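PDB 3COL: putative transcription regulator from Lactobacillus plantarum WCFS1, which probably binds DNA through an N-terminal helix-turn-helix domain of the TetR family and regulates transcription as a homodimer. Local coordinates for residues Ser60-Glu65 / Gln112-Asn117. Residues are numbered along the deposited sequence; the frame is centred on the assembly and turned at random.
Sequences SVYARE and QIKALN
The phenol ring of Tyr62 is met obliquely by two side chains of residues 112-117. Near its base comes the CG2 methyl of Ile113, 3.8 Å from Tyr62 CD1; farther out the aliphatic chain of Lys114 passes, with CG 3.8 Å from Tyr62 CE1. With CG anti to the backbone N (chi1 -170°), Tyr62 reaches toward helix 106-117 and crosses the Lys114 chain at a slant, Lys114 CE lying 3.2 Å from the phenolic OH. The lysine NZ is 3.7 Å from that same oxygen, so the pairing is one of methylenes against the phenol rather than a polar bond. Ile113 divides its two branches: CG2 takes the ring, while CD1 packs against the backbone at the foot of the tyrosine, 3.8 Å from Tyr62 N, and lies more loosely by Val61 CG1. A serine in place of Tyr62 would probably leave the CG2 methyl of Ile113 and the methylenes of Lys114 without their aromatic partner and open a gap between the helices. Beside this apolar patch, Arg64 NE makes a salt bridge to Glu65 OE2 at 3.0 Å, and Arg64 also pairs with Asp17, tying helix 54-67 to helix 11-26. Glu65 in turn meets Arg68 and Ser106, so this buried carboxylate is held by charge and hydroxyl partners. The N-to-C directions of the two segments differ by 131°, and their axes come within 10.9 Å, joining helix 54-67, which follows the helix-turn-helix, to helix 106-117 of the probable regulatory core. Ile109 and Ile110 extend the apolar seam along helix 106-117, Val19 of helix 11-26 packs on Val61, and Ala115 and Leu116 touch Gln112 and Ala25 of the second subunit.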
loop_
_atom_site.group_PDB
_atom_site.type_symbol
_atom_site.label_atom_id
_atom_site.label_comp_id
_atom_site.label_asym_id
_atom_site.label_seq_id
_atom_site.Cartn_x
_atom_site.Cartn_y
_atom_site.Cartn_z
ATOM N N SER A 60 -6.608 9.697 -17.045
ATOM C CA SER A 60 -7.255 8.709 -17.926
ATOM C C SER A 60 -6.933 7.277 -17.494
ATOM O O SER A 60 -7.825 6.423 -17.389
ATOM C CB SER A 60 -6.868 8.946 -19.384
ATOM O OG SER A 60 -7.446 7.955 -20.229
ATOM N N VAL A 61 -5.664 7.020 -17.216
ATOM C CA VAL A 61 -5.256 5.721 -16.697
ATOM C C VAL A 61 -5.818 5.456 -15.287
ATOM O O VAL A 61 -6.238 4.328 -14.979
ATOM C CB VAL A 61 -3.714 5.538 -16.738
ATOM C CG1 VAL A 61 -3.308 4.240 -16.033
ATOM C CG2 VAL A 61 -3.223 5.580 -18.217
ATOM N N TYR A 62 -5.815 6.470 -14.434
ATOM C CA TYR A 62 -6.481 6.330 -13.115
ATOM C C TYR A 62 -7.939 5.842 -13.263
ATOM O O TYR A 62 -8.317 4.832 -12.648
ATOM C CB TYR A 62 -6.411 7.609 -12.283
ATOM C CG TYR A 62 -6.885 7.396 -10.831
ATOM C CD1 TYR A 62 -6.109 6.691 -9.929
ATOM C CD2 TYR A 62 -8.125 7.881 -10.400
ATOM C CE1 TYR A 62 -6.533 6.476 -8.634
ATOM C CE2 TYR A 62 -8.568 7.669 -9.108
ATOM C CZ TYR A 62 -7.765 6.966 -8.232
ATOM O OH TYR A 62 -8.197 6.753 -6.939
ATOM N N ALA A 63 -8.735 6.530 -14.097
ATOM C CA ALA A 63 -10.142 6.203 -14.251
ATOM C C ALA A 63 -10.341 4.827 -14.914
ATOM O O ALA A 63 -11.248 4.103 -14.540
ATOM C CB ALA A 63 -10.888 7.302 -15.030
ATOM N N ARG A 64 -9.494 4.479 -15.890
ATOM C CA ARG A 64 -9.499 3.149 -16.488
ATOM C C ARG A 64 -9.297 2.032 -15.466
ATOM O O ARG A 64 -10.102 1.082 -15.413
ATOM C CB ARG A 64 -8.417 3.014 -17.563
ATOM C CG ARG A 64 -8.544 1.734 -18.413
ATOM C CD ARG A 64 -7.409 1.585 -19.399
ATOM N NE ARG A 64 -6.139 1.257 -18.757
ATOM C CZ ARG A 64 -5.047 0.898 -19.439
ATOM N NH1 ARG A 64 -5.092 0.827 -20.774
ATOM N NH2 ARG A 64 -3.917 0.610 -18.790
ATOM N N GLU A 65 -8.221 2.125 -14.686
ATOM C CA GLU A 65 -7.961 1.115 -13.656
ATOM C C GLU A 65 -9.092 1.016 -12.619
ATOM O O GLU A 65 -9.606 -0.073 -12.388
ATOM C CB GLU A 65 -6.599 1.327 -12.952
ATOM C CG GLU A 65 -5.380 1.203 -13.911
ATOM C CD GLU A 65 -5.461 -0.019 -14.808
ATOM O OE1 GLU A 65 -5.549 -1.160 -14.273
ATOM O OE2 GLU A 65 -5.455 0.151 -16.045
ATOM N N GLN A 112 0.091 4.023 -6.949
ATOM C CA GLN A 112 1.124 4.983 -7.351
ATOM C C GLN A 112 0.555 6.347 -7.715
ATOM O O GLN A 112 1.101 7.374 -7.311
ATOM C CB GLN A 112 1.935 4.454 -8.539
ATOM C CG GLN A 112 3.209 3.725 -8.160
ATOM C CD GLN A 112 3.850 3.036 -9.344
ATOM O OE1 GLN A 112 3.216 2.222 -10.021
ATOM N NE2 GLN A 112 5.118 3.336 -9.589
ATOM N N ILE A 113 -0.518 6.353 -8.504
ATOM C CA ILE A 113 -1.174 7.610 -8.898
ATOM C C ILE A 113 -1.725 8.313 -7.648
ATOM O O ILE A 113 -1.498 9.501 -7.458
ATOM C CB ILE A 113 -2.285 7.398 -9.949
ATOM C CG1 ILE A 113 -1.675 6.815 -11.231
ATOM C CG2 ILE A 113 -2.980 8.736 -10.246
ATOM C CD1 ILE A 113 -2.678 6.475 -12.311
ATOM N N LYS A 114 -2.421 7.561 -6.795
ATOM C CA LYS A 114 -2.924 8.093 -5.529
ATOM C C LYS A 114 -1.837 8.708 -4.634
ATOM O O LYS A 114 -2.015 9.807 -4.088
ATOM C CB LYS A 114 -3.713 7.018 -4.788
ATOM C CG LYS A 114 -5.176 7.029 -5.125
ATOM C CD LYS A 114 -5.915 5.930 -4.388
ATOM C CE LYS A 114 -7.290 6.451 -3.909
ATOM N NZ LYS A 114 -8.322 5.386 -3.541
ATOM N N ALA A 115 -0.705 8.026 -4.503
ATOM C CA ALA A 115 0.442 8.547 -3.731
ATOM C C ALA A 115 0.920 9.924 -4.195
ATOM O O ALA A 115 1.303 10.755 -3.375
ATOM C CB ALA A 115 1.602 7.548 -3.743
ATOM N N LEU A 116 0.886 10.167 -5.505
ATOM C CA LEU A 116 1.370 11.429 -6.086
ATOM C C LEU A 116 0.369 12.595 -5.986
ATOM O O LEU A 116 0.773 13.774 -5.892
ATOM C CB LEU A 116 1.798 11.228 -7.542
ATOM C CG LEU A 116 2.621 12.361 -8.149
ATOM C CD1 LEU A 116 4.098 11.977 -8.184
ATOM C CD2 LEU A 116 2.108 12.731 -9.548
ATOM N N ASN A 117 -0.921 12.266 -6.036
ATOM C CA ASN A 117 -1.986 13.247 -5.862
ATOM C C ASN A 117 -2.069 13.674 -4.398
ATOM O O ASN A 117 -1.774 14.827 -4.065
ATOM C CB ASN A 117 -3.337 12.688 -6.344
ATOM C CG ASN A 117 -3.503 12.751 -7.864
ATOM O OD1 ASN A 117 -2.774 13.470 -8.557
ATOM N ND2 ASN A 117 -4.481 11.999 -8.387
#